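Local coordinates for protein exosome complex component Rrp42 (Archaeoglobus fulgidus, PDB 3M7N) that serves as a probably non-catalytic subunit of the archaeal exosome, an RNA-degrading complex, and probably helps to shape the active site of its Rrp41 partner, at residues M205-D217 against V222-D234. Sequence-based numbering, arbitrary orientation.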
loop_
_atom_site.group_PDB
_atom_site.type_symbol
_atom_site.label_atom_id
_atom_site.label_comp_id
_atom_site.label_asym_id
_atom_site.label_seq_id
_atom_site.Cartn_x
_atom_site.Cartn_y
_atom_site.Cartn_z
ATOM N N MET H 205 -27.251 13.273 3.901
ATOM C CA MET H 205 -25.809 13.452 3.791
ATOM C C MET H 205 -25.366 13.552 2.320
ATOM O O MET H 205 -24.261 13.965 2.038
ATOM C CB MET H 205 -25.055 12.322 4.494
ATOM C CG MET H 205 -25.192 12.304 6.027
ATOM S SD MET H 205 -24.695 13.821 6.872
ATOM C CE MET H 205 -22.981 13.959 6.343
ATOM N N SER H 206 -26.234 13.188 1.386
ATOM C CA SER H 206 -25.901 13.342 -0.017
ATOM C C SER H 206 -25.519 14.785 -0.336
ATOM O O SER H 206 -24.862 15.063 -1.320
ATOM C CB SER H 206 -27.089 12.938 -0.878
ATOM O OG SER H 206 -28.089 13.930 -0.769
ATOM N N VAL H 207 -25.946 15.712 0.503
ATOM C CA VAL H 207 -25.666 17.118 0.272
ATOM C C VAL H 207 -24.188 17.452 0.425
ATOM O O VAL H 207 -23.675 18.311 -0.275
ATOM C CB VAL H 207 -26.522 18.022 1.197
ATOM C CG1 VAL H 207 -26.082 19.468 1.080
ATOM C CG2 VAL H 207 -28.009 17.881 0.842
ATOM N N GLY H 208 -23.508 16.790 1.352
ATOM C CA GLY H 208 -22.104 17.058 1.595
ATOM C C GLY H 208 -21.789 16.630 3.003
ATOM O O GLY H 208 -22.704 16.398 3.795
ATOM N N ASP H 209 -20.511 16.513 3.333
ATOM C CA ASP H 209 -20.131 16.007 4.649
ATOM C C ASP H 209 -19.801 17.160 5.599
ATOM O O ASP H 209 -18.702 17.246 6.136
ATOM C CB ASP H 209 -18.948 15.051 4.530
ATOM C CG ASP H 209 -18.747 14.206 5.774
ATOM O OD1 ASP H 209 -19.555 14.330 6.724
ATOM O OD2 ASP H 209 -17.778 13.408 5.806
ATOM N N THR H 210 -20.768 18.040 5.804
ATOM C CA THR H 210 -20.526 19.306 6.494
ATOM C C THR H 210 -21.371 19.369 7.767
ATOM O O THR H 210 -22.561 19.718 7.733
ATOM C CB THR H 210 -20.905 20.453 5.591
ATOM O OG1 THR H 210 -22.200 20.183 5.040
ATOM C CG2 THR H 210 -19.925 20.562 4.458
ATOM N N THR H 211 -20.756 19.006 8.883
ATOM C CA THR H 211 -21.501 18.819 10.105
ATOM C C THR H 211 -20.960 19.598 11.306
ATOM O O THR H 211 -19.852 20.148 11.292
ATOM C CB THR H 211 -21.568 17.327 10.485
ATOM O OG1 THR H 211 -20.256 16.856 10.802
ATOM C CG2 THR H 211 -22.175 16.488 9.345
ATOM N N LEU H 212 -21.772 19.618 12.356
ATOM C CA LEU H 212 -21.369 20.192 13.630
ATOM C C LEU H 212 -21.889 19.259 14.716
ATOM O O LEU H 212 -23.049 18.852 14.703
ATOM C CB LEU H 212 -21.916 21.620 13.749
ATOM C CG LEU H 212 -21.504 22.650 14.817
ATOM C CD1 LEU H 212 -22.556 22.784 15.875
ATOM C CD2 LEU H 212 -20.134 22.417 15.436
ATOM N N THR H 213 -21.006 18.875 15.620
ATOM C CA THR H 213 -21.370 18.024 16.735
ATOM C C THR H 213 -21.151 18.768 18.053
ATOM O O THR H 213 -20.093 19.350 18.272
ATOM C CB THR H 213 -20.514 16.731 16.755
ATOM O OG1 THR H 213 -20.756 15.971 15.568
ATOM C CG2 THR H 213 -20.873 15.895 17.947
ATOM N N ILE H 214 -22.150 18.749 18.927
ATOM C CA ILE H 214 -22.015 19.321 20.262
ATOM C C ILE H 214 -22.400 18.265 21.282
ATOM O O ILE H 214 -23.468 17.655 21.174
ATOM C CB ILE H 214 -22.912 20.575 20.457
ATOM C CG1 ILE H 214 -22.447 21.696 19.541
ATOM C CG2 ILE H 214 -22.839 21.073 21.915
ATOM C CD1 ILE H 214 -23.464 22.749 19.315
ATOM N N THR H 215 -21.535 18.055 22.266
ATOM C CA THR H 215 -21.809 17.108 23.332
ATOM C C THR H 215 -21.967 17.780 24.693
ATOM O O THR H 215 -21.168 18.627 25.087
ATOM C CB THR H 215 -20.702 16.048 23.425
ATOM O OG1 THR H 215 -20.424 15.554 22.108
ATOM C CG2 THR H 215 -21.112 14.892 24.366
ATOM N N THR H 216 -22.992 17.375 25.429
ATOM C CA THR H 216 -23.205 17.926 26.753
ATOM C C THR H 216 -23.230 16.848 27.827
ATOM O O THR H 216 -23.433 15.661 27.541
ATOM C CB THR H 216 -24.515 18.708 26.816
ATOM O OG1 THR H 216 -25.595 17.810 26.559
ATOM C CG2 THR H 216 -24.537 19.815 25.776
ATOM N N ASP H 217 -23.014 17.277 29.067
ATOM C CA ASP H 217 -23.168 16.408 30.219
ATOM C C ASP H 217 -24.556 16.583 30.844
ATOM O O ASP H 217 -25.406 17.293 30.302
ATOM C CB ASP H 217 -22.056 16.645 31.257
ATOM C CG ASP H 217 -22.138 18.022 31.928
ATOM O OD1 ASP H 217 -23.176 18.698 31.827
ATOM O OD2 ASP H 217 -21.142 18.427 32.570
ATOM N N VAL H 222 -21.485 22.105 28.021
ATOM C CA VAL H 222 -20.907 21.599 26.799
ATOM C C VAL H 222 -19.572 20.974 27.189
ATOM O O VAL H 222 -18.786 21.568 27.935
ATOM C CB VAL H 222 -20.703 22.709 25.761
ATOM C CG1 VAL H 222 -20.037 22.158 24.512
ATOM C CG2 VAL H 222 -22.055 23.364 25.408
ATOM N N VAL H 223 -19.326 19.770 26.684
ATOM C CA VAL H 223 -18.210 18.954 27.140
ATOM C C VAL H 223 -17.293 18.580 25.960
ATOM O O VAL H 223 -16.108 18.276 26.135
ATOM C CB VAL H 223 -18.764 17.726 27.941
ATOM C CG1 VAL H 223 -18.264 16.410 27.416
ATOM C CG2 VAL H 223 -18.508 17.886 29.456
ATOM N N ALA H 224 -17.835 18.647 24.748
ATOM C CA ALA H 224 -17.035 18.419 23.549
ATOM C C ALA H 224 -17.747 19.063 22.387
ATOM O O ALA H 224 -18.972 19.103 22.356
ATOM C CB ALA H 224 -16.864 16.927 23.294
ATOM N N MET H 225 -17.001 19.595 21.439
ATOM C CA MET H 225 -17.615 20.044 20.202
ATOM C C MET H 225 -16.657 19.775 19.058
ATOM O O MET H 225 -15.436 19.777 19.232
ATOM C CB MET H 225 -17.960 21.534 20.234
ATOM C CG MET H 225 -18.882 21.989 21.365
ATOM S SD MET H 225 -18.977 23.803 21.452
ATOM C CE MET H 225 -19.982 24.057 20.043
ATOM N N GLN H 226 -17.225 19.569 17.880
ATOM C CA GLN H 226 -16.449 19.255 16.712
ATOM C C GLN H 226 -17.176 19.732 15.453
ATOM O O GLN H 226 -18.262 19.242 15.124
ATOM C CB GLN H 226 -16.247 17.734 16.657
ATOM C CG GLN H 226 -15.545 17.209 15.395
ATOM C CD GLN H 226 -14.096 17.596 15.352
ATOM O OE1 GLN H 226 -13.406 17.665 16.392
ATOM N NE2 GLN H 226 -13.605 17.848 14.143
ATOM N N LYS H 227 -16.586 20.698 14.761
ATOM C CA LYS H 227 -17.008 21.022 13.402
ATOM C C LYS H 227 -16.227 20.137 12.384
ATOM O O LYS H 227 -15.015 19.964 12.518
ATOM C CB LYS H 227 -16.779 22.511 13.137
ATOM C CG LYS H 227 -16.965 22.894 11.688
ATOM C CD LYS H 227 -16.795 24.392 11.485
ATOM C CE LYS H 227 -15.809 24.693 10.376
ATOM N NZ LYS H 227 -16.288 24.376 9.041
ATOM N N SER H 228 -16.909 19.568 11.387
ATOM C CA SER H 228 -16.224 18.717 10.390
ATOM C C SER H 228 -16.688 19.005 8.995
ATOM O O SER H 228 -17.883 19.233 8.771
ATOM C CB SER H 228 -16.477 17.223 10.623
ATOM O OG SER H 228 -15.933 16.778 11.836
ATOM N N GLY H 229 -15.753 18.938 8.049
ATOM C CA GLY H 229 -16.088 19.094 6.647
ATOM C C GLY H 229 -15.589 20.407 6.089
ATOM O O GLY H 229 -15.226 21.316 6.843
ATOM N N GLY H 230 -15.564 20.509 4.765
ATOM C CA GLY H 230 -15.050 21.699 4.117
ATOM C C GLY H 230 -16.120 22.743 3.893
ATOM O O GLY H 230 -16.612 22.893 2.783
ATOM N N TYR H 231 -16.501 23.455 4.946
ATOM C CA TYR H 231 -17.474 24.519 4.801
ATOM C C TYR H 231 -17.144 25.660 5.744
ATOM O O TYR H 231 -16.293 25.527 6.630
ATOM C CB TYR H 231 -18.878 24.003 5.096
ATOM C CG TYR H 231 -19.176 23.666 6.566
ATOM C CD1 TYR H 231 -20.093 24.421 7.297
ATOM C CD2 TYR H 231 -18.568 22.589 7.202
ATOM C CE1 TYR H 231 -20.408 24.114 8.612
ATOM C CE2 TYR H 231 -18.870 22.262 8.531
ATOM C CZ TYR H 231 -19.803 23.037 9.232
ATOM O OH TYR H 231 -20.136 22.764 10.549
ATOM N N LEU H 232 -17.818 26.787 5.557
ATOM C CA LEU H 232 -17.681 27.884 6.494
ATOM C C LEU H 232 -18.920 27.969 7.384
ATOM O O LEU H 232 -20.040 27.996 6.896
ATOM C CB LEU H 232 -17.406 29.190 5.741
ATOM C CG LEU H 232 -16.034 29.241 5.035
ATOM C CD1 LEU H 232 -15.922 30.455 4.133
ATOM C CD2 LEU H 232 -14.873 29.197 6.019
ATOM N N LEU H 233 -18.709 28.004 8.693
ATOM C CA LEU H 233 -19.812 28.005 9.658
ATOM C C LEU H 233 -20.196 29.429 10.073
ATOM O O LEU H 233 -19.411 30.151 10.700
ATOM C CB LEU H 233 -19.383 27.243 10.904
ATOM C CG LEU H 233 -20.339 26.495 11.834
ATOM C CD1 LEU H 233 -19.843 26.618 13.255
ATOM C CD2 LEU H 233 -21.770 26.939 11.724
ATOM N N ASP H 234 -21.413 29.824 9.738
ATOM C CA ASP H 234 -21.938 31.124 10.147
ATOM C C ASP H 234 -22.006 31.206 11.672
ATOM O O ASP H 234 -22.520 30.302 12.312
ATOM C CB ASP H 234 -23.326 31.308 9.541
ATOM C CG ASP H 234 -23.900 32.664 9.820
ATOM O OD1 ASP H 234 -24.563 32.820 10.867
ATOM O OD2 ASP H 234 -23.685 33.574 8.990
HETATM O O HOH W 1 -19.637 16.736 13.417
#
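Strands 211-216 and 222-228 form an antiparallel beta hairpin in the second RNase PH-type domain, with Thr213 and Gln226 as a central hydrogen-bonded pair: Thr213 N reaches Gln226 O at 2.8 Å, and Gln226 N returns a bond to Thr213 O. A classic beta bulge shifts the register near the turn, where Val223 and Ala224 both face Thr215; Val223 N to Thr215 O is 2.7 Å. At the other end, Tyr231 folds back over the hairpin. Its OH donates to Thr211 O at 2.7 Å, 70° out of the carbonyl plane, while Ser228 N approaches that oxygen from the opposite face, so two donors grip one acceptor. The ring is held further by a CH-pi contact, Thr210 CB lying 4.0 Å from the Tyr231 centroid over one face, while Lys227 NZ, bonded to Tyr231 O, sits over the opposite face, offset toward the rim. On the face carrying Leu212, Ile214 and Met225, the Met225 chain bends at chi3 (74°), bringing CE to 3.5 Å from Ile214 CG1, the two side chains lying alongside each other. On the reverse face, one water bridges Thr211 OG1 and Thr213 OG1, the latter also hydrogen-bonded to Thr188 OG1 of strand 185-192. Strand 211-216 pairs along its other edge with that strand, and helix 235-253 packs on Leu212, Ile214 and Met225. Gln226 OE1 accepts from Arg111 of helix 100-115 and from Gln205 of the neighbouring exonuclease 1 subunit, and strand 222-228 continues the sheet into a strand of that subunit.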